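Long-range contacts in DMATS type aromatic prenyltransferase (Micromonospora olivasterospora, PDB 6ZRY), which probably acts as a 6-dimethylallyl tryptophan synthase, prenylating the indole ring of tryptophan inside an ABBA-barrel fold: residues E71-E80 with F129-S139; Q207-H217 with P257-E266. All coordinates share one frame; numbering follows the deposited sequence.

Contact 1 of 2, residues E71-E80 with F129-S139; sequences EPPTLRILGE and FAMWCSLVFRS
I77 packs on F137, and L78 and E80 on W132, where strands 71-79 and 131-138 pair antiparallel in the curled sheet of the ABBA barrel. Six backbone hydrogen bonds, two each for L75/F137, I77/L135 and G79/C133, fix the register. On the helix-facing side, I77 CD1 meets the edge of the F137 ring near its plane, 3.6 Å from F137 CE2. Chi1 of F137 (-47°) sets CG beside its own backbone N and turns the ring toward the side chains of L75 and I77; F137 CD2 lies 4.0 Å from L75 CG. Helix 26-36 packs on this side, with L35 on I77, C133 and L135, and P28 on F137. R76, L78, S134 and V136 project from the other face, toward the barrel interior. There L78 CD2 approaches W132 CE3 obliquely at 3.9 Å, and both residues touch the bound tryptophan. F129 CD2 lies over one face of the W132 indole, toward its rim. E80 comes to the pyrrole edge of that indole: E80 OE1 is 3.1 Å from W132 NE1, with the carboxylate turned 72° from the ring plane. S52 OG and one water hydrogen-bond E80 OE2, gripping that oxygen twice. Another water ties the two segments together, donating to E80 OE1 at 2.7 Å and to M131 O at 3.0 Å.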
loop_
_atom_site.group_PDB
_atom_site.type_symbol
_atom_site.label_atom_id
_atom_site.label_comp_id
_atom_site.label_asym_id
_atom_site.label_seq_id
_atom_site.Cartn_x
_atom_site.Cartn_y
_atom_site.Cartn_z
ATOM N N GLU A 71 -19.112 -4.017 7.985
ATOM C CA GLU A 71 -18.001 -3.807 8.961
ATOM C C GLU A 71 -17.595 -2.337 8.879
ATOM O O GLU A 71 -17.554 -1.778 7.786
ATOM C CB GLU A 71 -16.821 -4.747 8.669
ATOM C CG GLU A 71 -15.569 -4.450 9.508
ATOM C CD GLU A 71 -14.397 -5.405 9.332
ATOM O OE1 GLU A 71 -13.384 -5.272 10.101
ATOM O OE2 GLU A 71 -14.482 -6.278 8.433
ATOM N N PRO A 72 -17.305 -1.646 10.010
ATOM C CA PRO A 72 -16.932 -0.233 9.954
ATOM C C PRO A 72 -15.666 -0.080 9.112
ATOM O O PRO A 72 -14.972 -1.052 8.899
ATOM C CB PRO A 72 -16.704 0.162 11.417
ATOM C CG PRO A 72 -17.450 -0.908 12.208
ATOM C CD PRO A 72 -17.352 -2.162 11.377
ATOM N N PRO A 73 -15.337 1.109 8.580
ATOM C CA PRO A 73 -14.144 1.252 7.741
ATOM C C PRO A 73 -12.834 0.978 8.496
ATOM O O PRO A 73 -12.745 1.257 9.661
ATOM C CB PRO A 73 -14.186 2.711 7.259
ATOM C CG PRO A 73 -15.643 3.111 7.442
ATOM C CD PRO A 73 -16.093 2.356 8.680
ATOM N N THR A 74 -11.852 0.458 7.782
ATOM C CA THR A 74 -10.507 0.179 8.287
ATOM C C THR A 74 -9.583 1.335 7.868
ATOM O O THR A 74 -9.512 1.632 6.693
ATOM C CB THR A 74 -10.006 -1.173 7.800
ATOM O OG1 THR A 74 -10.897 -2.196 8.257
ATOM C CG2 THR A 74 -8.611 -1.477 8.287
ATOM N N LEU A 75 -8.870 1.916 8.816
ATOM C CA LEU A 75 -7.889 2.999 8.543
ATOM C C LEU A 75 -6.498 2.367 8.550
ATOM O O LEU A 75 -6.219 1.540 9.431
ATOM C CB LEU A 75 -8.112 4.061 9.625
ATOM C CG LEU A 75 -7.168 5.246 9.726
ATOM C CD1 LEU A 75 -7.073 6.015 8.418
ATOM C CD2 LEU A 75 -7.655 6.161 10.846
ATOM N N ARG A 76 -5.660 2.717 7.587
ATOM C CA ARG A 76 -4.276 2.200 7.535
ATOM C C ARG A 76 -3.303 3.342 7.243
ATOM O O ARG A 76 -3.703 4.349 6.605
ATOM C CB ARG A 76 -4.160 1.076 6.507
ATOM C CG ARG A 76 -5.221 -0.004 6.661
ATOM C CD ARG A 76 -6.452 0.254 5.786
ATOM N NE ARG A 76 -6.019 0.540 4.426
ATOM C CZ ARG A 76 -5.449 -0.364 3.597
ATOM N NH1 ARG A 76 -5.306 -1.623 3.974
ATOM N NH2 ARG A 76 -5.051 -0.001 2.387
ATOM N N ILE A 77 -2.078 3.170 7.714
ATOM C CA ILE A 77 -0.929 4.029 7.379
ATOM C C ILE A 77 0.115 3.120 6.767
ATOM O O ILE A 77 0.489 2.142 7.447
ATOM C CB ILE A 77 -0.352 4.731 8.617
ATOM C CG1 ILE A 77 -1.352 5.693 9.248
ATOM C CG2 ILE A 77 0.930 5.426 8.223
ATOM C CD1 ILE A 77 -1.000 6.120 10.646
ATOM N N LEU A 78 0.608 3.469 5.586
ATOM C CA LEU A 78 1.808 2.859 4.987
ATOM C C LEU A 78 2.958 3.830 5.177
ATOM O O LEU A 78 2.780 5.008 4.881
ATOM C CB LEU A 78 1.550 2.586 3.505
ATOM C CG LEU A 78 2.710 1.955 2.724
ATOM C CD1 LEU A 78 2.908 0.505 3.128
ATOM C CD2 LEU A 78 2.456 2.038 1.247
ATOM N N GLY A 79 4.119 3.376 5.613
ATOM C CA GLY A 79 5.270 4.284 5.601
ATOM C C GLY A 79 6.539 3.649 6.071
ATOM O O GLY A 79 6.620 2.399 6.118
ATOM N N GLU A 80 7.534 4.492 6.352
ATOM C CA GLU A 80 8.868 4.033 6.726
ATOM C C GLU A 80 9.462 5.021 7.726
ATOM O O GLU A 80 9.059 6.188 7.746
ATOM C CB GLU A 80 9.764 3.826 5.493
ATOM C CG GLU A 80 10.038 5.079 4.693
ATOM C CD GLU A 80 10.924 4.861 3.478
ATOM O OE1 GLU A 80 11.666 3.850 3.438
ATOM O OE2 GLU A 80 10.868 5.698 2.564
ATOM N N PHE A 129 13.684 1.289 -1.388
ATOM C CA PHE A 129 13.369 0.725 -0.044
ATOM C C PHE A 129 13.745 -0.759 0.026
ATOM O O PHE A 129 13.948 -1.383 -1.008
ATOM C CB PHE A 129 11.886 0.937 0.270
ATOM C CG PHE A 129 10.957 -0.072 -0.360
ATOM C CD1 PHE A 129 10.732 -0.069 -1.731
ATOM C CD2 PHE A 129 10.292 -1.004 0.419
ATOM C CE1 PHE A 129 9.884 -0.992 -2.310
ATOM C CE2 PHE A 129 9.439 -1.937 -0.162
ATOM C CZ PHE A 129 9.223 -1.917 -1.519
ATOM N N ALA A 130 13.872 -1.264 1.245
ATOM C CA ALA A 130 14.022 -2.681 1.588
ATOM C C ALA A 130 12.796 -3.130 2.388
ATOM O O ALA A 130 12.286 -4.235 2.108
ATOM C CB ALA A 130 15.315 -2.890 2.358
ATOM N N MET A 131 12.277 -2.284 3.294
ATOM C CA MET A 131 11.149 -2.669 4.188
ATOM C C MET A 131 10.281 -1.443 4.499
ATOM O O MET A 131 10.819 -0.436 5.012
ATOM C CB MET A 131 11.679 -3.250 5.500
ATOM C CG MET A 131 10.592 -3.611 6.515
ATOM S SD MET A 131 11.296 -4.145 8.098
ATOM C CE MET A 131 11.929 -5.758 7.643
ATOM N N TRP A 132 8.992 -1.540 4.220
ATOM C CA TRP A 132 7.983 -0.574 4.670
ATOM C C TRP A 132 7.081 -1.259 5.689
ATOM O O TRP A 132 7.106 -2.478 5.803
ATOM C CB TRP A 132 7.176 -0.008 3.499
ATOM C CG TRP A 132 7.909 0.972 2.628
ATOM C CD1 TRP A 132 9.154 1.492 2.807
ATOM C CD2 TRP A 132 7.439 1.495 1.386
ATOM N NE1 TRP A 132 9.462 2.348 1.782
ATOM C CE2 TRP A 132 8.448 2.341 0.879
ATOM C CE3 TRP A 132 6.268 1.325 0.646
ATOM C CZ2 TRP A 132 8.308 3.036 -0.318
ATOM C CZ3 TRP A 132 6.131 2.000 -0.547
ATOM C CH2 TRP A 132 7.146 2.841 -1.029
ATOM N N CYS A 133 6.304 -0.463 6.374
ATOM C CA CYS A 133 5.410 -0.813 7.482
ATOM C C CYS A 133 3.989 -0.422 7.056
ATOM O O CYS A 133 3.875 0.667 6.469
ATOM C CB CYS A 133 5.833 0.036 8.698
ATOM S SG CYS A 133 4.759 -0.163 10.089
ATOM N N SER A 134 2.977 -1.253 7.324
ATOM C CA SER A 134 1.539 -0.867 7.291
ATOM C C SER A 134 0.955 -1.038 8.702
ATOM O O SER A 134 1.109 -2.096 9.262
ATOM C CB SER A 134 0.767 -1.654 6.242
ATOM O OG SER A 134 -0.558 -1.222 6.176
ATOM N N LEU A 135 0.355 0.012 9.232
ATOM C CA LEU A 135 -0.351 0.043 10.537
ATOM C C LEU A 135 -1.834 -0.029 10.225
ATOM O O LEU A 135 -2.270 0.750 9.363
ATOM C CB LEU A 135 -0.024 1.335 11.283
ATOM C CG LEU A 135 1.452 1.631 11.551
ATOM C CD1 LEU A 135 1.634 3.033 12.081
ATOM C CD2 LEU A 135 2.035 0.643 12.513
ATOM N N VAL A 136 -2.559 -0.968 10.830
ATOM C CA VAL A 136 -3.971 -1.232 10.470
ATOM C C VAL A 136 -4.847 -0.999 11.693
ATOM O O VAL A 136 -4.638 -1.691 12.684
ATOM C CB VAL A 136 -4.142 -2.644 9.917
ATOM C CG1 VAL A 136 -5.581 -2.914 9.517
ATOM C CG2 VAL A 136 -3.175 -2.915 8.764
ATOM N N PHE A 137 -5.801 -0.081 11.590
ATOM C CA PHE A 137 -6.663 0.391 12.711
ATOM C C PHE A 137 -8.143 0.145 12.397
ATOM O O PHE A 137 -8.603 0.437 11.300
ATOM C CB PHE A 137 -6.468 1.888 12.957
ATOM C CG PHE A 137 -5.041 2.356 13.013
ATOM C CD1 PHE A 137 -4.119 1.725 13.823
ATOM C CD2 PHE A 137 -4.625 3.456 12.275
ATOM C CE1 PHE A 137 -2.809 2.179 13.892
ATOM C CE2 PHE A 137 -3.323 3.916 12.359
ATOM C CZ PHE A 137 -2.416 3.270 13.154
ATOM N N ARG A 138 -8.887 -0.334 13.375
ATOM C CA ARG A 138 -10.360 -0.513 13.258
ATOM C C ARG A 138 -10.992 -0.204 14.594
ATOM O O ARG A 138 -10.259 -0.244 15.610
ATOM C CB ARG A 138 -10.740 -1.940 12.868
ATOM C CG ARG A 138 -9.767 -2.597 11.908
ATOM C CD ARG A 138 -10.050 -4.068 11.737
ATOM N NE ARG A 138 -9.059 -4.705 10.883
ATOM C CZ ARG A 138 -8.984 -6.015 10.654
ATOM N NH1 ARG A 138 -9.845 -6.855 11.223
ATOM N NH2 ARG A 138 -8.040 -6.483 9.851
ATOM N N SER A 139 -12.291 0.110 14.582
ATOM C CA SER A 139 -13.156 0.093 15.783
ATOM C C SER A 139 -13.106 -1.325 16.360
ATOM O O SER A 139 -13.229 -2.285 15.584
ATOM C CB SER A 139 -14.582 0.546 15.468
ATOM O OG SER A 139 -15.160 -0.258 14.446
HETATM O O HOH W 1 -13.456 1.410 12.171
HETATM O O HOH W 2 11.295 4.787 0.071
HETATM O O HOH W 3 12.711 1.948 5.016
#

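Contact 2 of 2, residues Q207-H217 with P257-E266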
loop_
_atom_site.group_PDB
_atom_site.type_symbol
_atom_site.label_atom_id
_atom_site.label_comp_id
_atom_site.label_asym_id
_atom_site.label_seq_id
_atom_site.Cartn_x
_atom_site.Cartn_y
_atom_site.Cartn_z
ATOM N N GLN A 207 -1.837 -19.931 9.832
ATOM C CA GLN A 207 -1.234 -20.492 8.598
ATOM C C GLN A 207 -0.418 -19.407 7.880
ATOM O O GLN A 207 -0.651 -18.195 8.117
ATOM C CB GLN A 207 -2.324 -21.127 7.729
ATOM C CG GLN A 207 -3.524 -20.239 7.482
ATOM C CD GLN A 207 -4.606 -20.939 6.700
ATOM O OE1 GLN A 207 -4.462 -22.101 6.291
ATOM N NE2 GLN A 207 -5.708 -20.228 6.484
ATOM N N ALA A 208 0.552 -19.823 7.087
ATOM C CA ALA A 208 1.389 -18.921 6.284
ATOM C C ALA A 208 0.476 -18.203 5.280
ATOM O O ALA A 208 -0.439 -18.860 4.691
ATOM C CB ALA A 208 2.492 -19.705 5.607
ATOM N N ARG A 209 0.709 -16.926 5.089
ATOM C CA ARG A 209 -0.077 -16.082 4.159
ATOM C C ARG A 209 0.825 -14.950 3.677
ATOM O O ARG A 209 1.545 -14.366 4.516
ATOM C CB ARG A 209 -1.322 -15.605 4.892
ATOM C CG ARG A 209 -2.122 -14.535 4.171
ATOM C CD ARG A 209 -3.334 -14.179 5.020
ATOM N NE ARG A 209 -4.445 -15.003 4.580
ATOM C CZ ARG A 209 -5.565 -14.544 4.033
ATOM N NH1 ARG A 209 -6.502 -15.396 3.648
ATOM N NH2 ARG A 209 -5.756 -13.240 3.892
ATOM N N VAL A 210 0.862 -14.723 2.380
ATOM C CA VAL A 210 1.676 -13.653 1.743
ATOM C C VAL A 210 0.795 -12.915 0.740
ATOM O O VAL A 210 -0.002 -13.567 0.018
ATOM C CB VAL A 210 2.915 -14.224 1.055
ATOM C CG1 VAL A 210 3.664 -13.165 0.251
ATOM C CG2 VAL A 210 3.839 -14.933 2.041
ATOM N N LYS A 211 0.935 -11.603 0.686
ATOM C CA LYS A 211 0.321 -10.798 -0.363
ATOM C C LYS A 211 1.442 -10.311 -1.274
ATOM O O LYS A 211 2.330 -9.612 -0.778
ATOM C CB LYS A 211 -0.482 -9.703 0.314
ATOM C CG LYS A 211 -1.601 -9.130 -0.482
ATOM C CD LYS A 211 -2.619 -8.450 0.440
ATOM C CE LYS A 211 -3.258 -7.228 -0.157
ATOM N NZ LYS A 211 -4.272 -6.647 0.769
ATOM N N LEU A 212 1.445 -10.761 -2.533
ATOM C CA LEU A 212 2.440 -10.346 -3.533
ATOM C C LEU A 212 1.819 -9.309 -4.451
ATOM O O LEU A 212 0.755 -9.583 -5.014
ATOM C CB LEU A 212 2.912 -11.568 -4.316
ATOM C CG LEU A 212 4.040 -11.315 -5.315
ATOM C CD1 LEU A 212 5.339 -10.956 -4.620
ATOM C CD2 LEU A 212 4.239 -12.519 -6.211
ATOM N N TYR A 213 2.507 -8.206 -4.659
ATOM C CA TYR A 213 2.039 -7.123 -5.546
ATOM C C TYR A 213 2.885 -7.099 -6.806
ATOM O O TYR A 213 4.139 -7.098 -6.664
ATOM C CB TYR A 213 2.152 -5.778 -4.855
ATOM C CG TYR A 213 1.242 -5.512 -3.685
ATOM C CD1 TYR A 213 1.335 -6.236 -2.503
ATOM C CD2 TYR A 213 0.375 -4.422 -3.702
ATOM C CE1 TYR A 213 0.541 -5.951 -1.407
ATOM C CE2 TYR A 213 -0.421 -4.120 -2.604
ATOM C CZ TYR A 213 -0.331 -4.887 -1.451
ATOM O OH TYR A 213 -1.074 -4.606 -0.341
ATOM N N LEU A 214 2.243 -7.076 -7.968
ATOM C CA LEU A 214 2.891 -6.980 -9.309
ATOM C C LEU A 214 2.537 -5.621 -9.905
ATOM O O LEU A 214 1.360 -5.285 -9.872
ATOM C CB LEU A 214 2.347 -8.070 -10.222
ATOM C CG LEU A 214 2.999 -9.434 -10.167
ATOM C CD1 LEU A 214 2.994 -9.994 -8.772
ATOM C CD2 LEU A 214 2.253 -10.396 -11.121
ATOM N N THR A 215 3.505 -4.912 -10.441
ATOM C CA THR A 215 3.291 -3.659 -11.176
ATOM C C THR A 215 3.304 -4.000 -12.653
ATOM O O THR A 215 4.293 -4.607 -13.117
ATOM C CB THR A 215 4.316 -2.591 -10.797
ATOM O OG1 THR A 215 4.227 -2.372 -9.379
ATOM C CG2 THR A 215 4.107 -1.298 -11.547
ATOM N N HIS A 216 2.240 -3.641 -13.348
ATOM C CA HIS A 216 2.021 -3.918 -14.778
ATOM C C HIS A 216 2.323 -2.648 -15.572
ATOM O O HIS A 216 1.407 -1.824 -15.726
ATOM C CB HIS A 216 0.583 -4.408 -15.004
ATOM C CG HIS A 216 0.237 -5.642 -14.254
ATOM N ND1 HIS A 216 0.777 -6.883 -14.574
ATOM C CD2 HIS A 216 -0.621 -5.861 -13.238
ATOM C CE1 HIS A 216 0.293 -7.791 -13.764
ATOM N NE2 HIS A 216 -0.582 -7.206 -12.958
ATOM N N HIS A 217 3.544 -2.475 -16.041
ATOM C CA HIS A 217 3.976 -1.239 -16.743
ATOM C C HIS A 217 3.294 -1.149 -18.112
ATOM O O HIS A 217 3.233 -2.170 -18.799
ATOM C CB HIS A 217 5.504 -1.172 -16.831
ATOM C CG HIS A 217 6.128 -0.941 -15.505
ATOM N ND1 HIS A 217 6.204 0.323 -14.934
ATOM C CD2 HIS A 217 6.618 -1.810 -14.595
ATOM C CE1 HIS A 217 6.769 0.228 -13.748
ATOM N NE2 HIS A 217 7.029 -1.086 -13.510
ATOM N N PRO A 257 1.280 3.026 -13.494
ATOM C CA PRO A 257 0.863 1.681 -13.865
ATOM C C PRO A 257 -0.220 1.104 -12.947
ATOM O O PRO A 257 -0.222 1.402 -11.774
ATOM C CB PRO A 257 2.167 0.863 -13.715
ATOM C CG PRO A 257 2.927 1.569 -12.629
ATOM C CD PRO A 257 2.587 3.039 -12.819
ATOM N N LEU A 258 -1.066 0.249 -13.501
ATOM C CA LEU A 258 -1.954 -0.612 -12.711
ATOM C C LEU A 258 -1.095 -1.551 -11.869
ATOM O O LEU A 258 -0.012 -1.985 -12.342
ATOM C CB LEU A 258 -2.882 -1.402 -13.620
ATOM C CG LEU A 258 -3.916 -0.577 -14.377
ATOM C CD1 LEU A 258 -4.626 -1.440 -15.383
ATOM C CD2 LEU A 258 -4.915 0.057 -13.426
ATOM N N VAL A 259 -1.593 -1.894 -10.710
ATOM C CA VAL A 259 -0.937 -2.828 -9.784
ATOM C C VAL A 259 -1.956 -3.858 -9.372
ATOM O O VAL A 259 -3.102 -3.503 -9.088
ATOM C CB VAL A 259 -0.318 -2.108 -8.587
ATOM C CG1 VAL A 259 0.227 -3.070 -7.568
ATOM C CG2 VAL A 259 0.758 -1.145 -9.027
ATOM N N GLY A 260 -1.550 -5.099 -9.360
ATOM C CA GLY A 260 -2.362 -6.188 -8.831
ATOM C C GLY A 260 -1.713 -6.825 -7.647
ATOM O O GLY A 260 -0.479 -6.965 -7.660
ATOM N N SER A 261 -2.496 -7.264 -6.679
ATOM C CA SER A 261 -1.985 -8.062 -5.548
ATOM C C SER A 261 -2.708 -9.401 -5.480
ATOM O O SER A 261 -3.877 -9.487 -5.875
ATOM C CB SER A 261 -2.023 -7.316 -4.248
ATOM O OG SER A 261 -3.332 -7.210 -3.767
ATOM N N TYR A 262 -1.948 -10.409 -5.093
ATOM C CA TYR A 262 -2.330 -11.823 -5.028
ATOM C C TYR A 262 -2.145 -12.301 -3.613
ATOM O O TYR A 262 -1.067 -12.124 -3.062
ATOM C CB TYR A 262 -1.459 -12.614 -6.013
ATOM C CG TYR A 262 -1.647 -12.173 -7.437
ATOM C CD1 TYR A 262 -0.937 -11.101 -7.976
ATOM C CD2 TYR A 262 -2.634 -12.749 -8.204
ATOM C CE1 TYR A 262 -1.172 -10.657 -9.275
ATOM C CE2 TYR A 262 -2.865 -12.346 -9.507
ATOM C CZ TYR A 262 -2.128 -11.310 -10.053
ATOM O OH TYR A 262 -2.409 -10.938 -11.346
ATOM N N THR A 263 -3.156 -12.898 -3.034
ATOM C CA THR A 263 -3.092 -13.475 -1.691
ATOM C C THR A 263 -2.828 -14.969 -1.816
ATOM O O THR A 263 -3.671 -15.662 -2.389
ATOM C CB THR A 263 -4.353 -13.173 -0.889
ATOM O OG1 THR A 263 -4.486 -11.759 -0.830
ATOM C CG2 THR A 263 -4.272 -13.697 0.517
ATOM N N PHE A 264 -1.680 -15.408 -1.307
ATOM C CA PHE A 264 -1.213 -16.816 -1.280
ATOM C C PHE A 264 -1.468 -17.372 0.107
ATOM O O PHE A 264 -1.071 -16.729 1.121
ATOM C CB PHE A 264 0.270 -16.927 -1.624
ATOM C CG PHE A 264 0.662 -16.323 -2.941
ATOM C CD1 PHE A 264 -0.133 -16.490 -4.069
ATOM C CD2 PHE A 264 1.831 -15.589 -3.071
ATOM C CE1 PHE A 264 0.246 -15.958 -5.298
ATOM C CE2 PHE A 264 2.194 -15.051 -4.299
ATOM C CZ PHE A 264 1.396 -15.229 -5.402
ATOM N N THR A 265 -2.096 -18.526 0.163
ATOM C CA THR A 265 -2.440 -19.193 1.428
ATOM C C THR A 265 -2.025 -20.670 1.369
ATOM O O THR A 265 -1.928 -21.229 0.245
ATOM C CB THR A 265 -3.925 -18.965 1.728
ATOM O OG1 THR A 265 -4.084 -19.347 3.090
ATOM C CG2 THR A 265 -4.847 -19.725 0.794
ATOM N N GLU A 266 -1.786 -21.256 2.546
ATOM C CA GLU A 266 -1.391 -22.675 2.717
ATOM C C GLU A 266 -2.435 -23.614 2.114
ATOM O O GLU A 266 -3.642 -23.389 2.323
ATOM C CB GLU A 266 -1.284 -23.011 4.188
ATOM C CG GLU A 266 -0.008 -22.555 4.820
ATOM C CD GLU A 266 0.194 -23.183 6.186
ATOM O OE1 GLU A 266 0.598 -22.472 7.089
ATOM O OE2 GLU A 266 -0.091 -24.397 6.329
HETATM O O HOH W 4 -5.083 -17.782 5.201
HETATM O O HOH W 5 -0.549 -0.144 -16.342
HETATM O O HOH W 6 -3.370 -8.202 -12.046
#
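Strands 209-216 and 258-265 run antiparallel at 158°, their axes 4.5 Å apart at closest approach. Paired backbone bonds join V210/F264, L212/Y262 and L214/G260. Farther along, H216 N still donates to L258 O, but a water bridges H216 O and L258 N. At the opposite end E266 OE1 takes the A208 N-H on its anti side, at 2.6 Å. Toward the helices, the F264 ring reaches across to L212: F264 CE2 is 3.6 Å from L212 CB, and L212 CD2 sits in plane at the ring edge. Y262 and L214 cross at about a right angle, Y262 CE1 to L214 CD2 3.9 Å; a second water links Y262 OH with H216 NE2, while D193 OD1 hydrogen-bonds H216 ND1. On the interior face S261 CB stands almost centrally over the Y213 ring, a CH-pi contact 3.7 Å from the centroid and 7° off the normal. The S261 hydroxyl, set between backbone N and carbonyl carbon (chi1 74°), bonds Y277 OH. With K211, Y213, T215, V259, S261 and T263 inward, L212, L214, Y262 and F264 against helix 174-182, and H216, L258 and Y262 on helix 221-228, the pair builds the wall of the ABBA prenyltransferase barrel.

In the fold
Contacts 1 and 2 are two stretches of one barrel wall, their centres 16 Å apart and their nearest atoms about 6 Å apart, without touching. Strands 141-149 and 193-201 lie between 131-138 and 209-220 in the sheet. Y148 on the first of these spans the gap, touching S134 of contact 1 and hydrogen-bonding Y213 OH of contact 2 through its own OH. Both contacts reach the bound tryptophan: the side chains of W132 and V259 each come within about 4 Å of it. S134 and Y213 each lie beside bound di(hydroxyethyl)ether, probably from the crystallisation liquor. T265 of contact 2 is about 9 Å, between side chains, from D269, which binds calcium in a structure of this protein; none is bound to this chain.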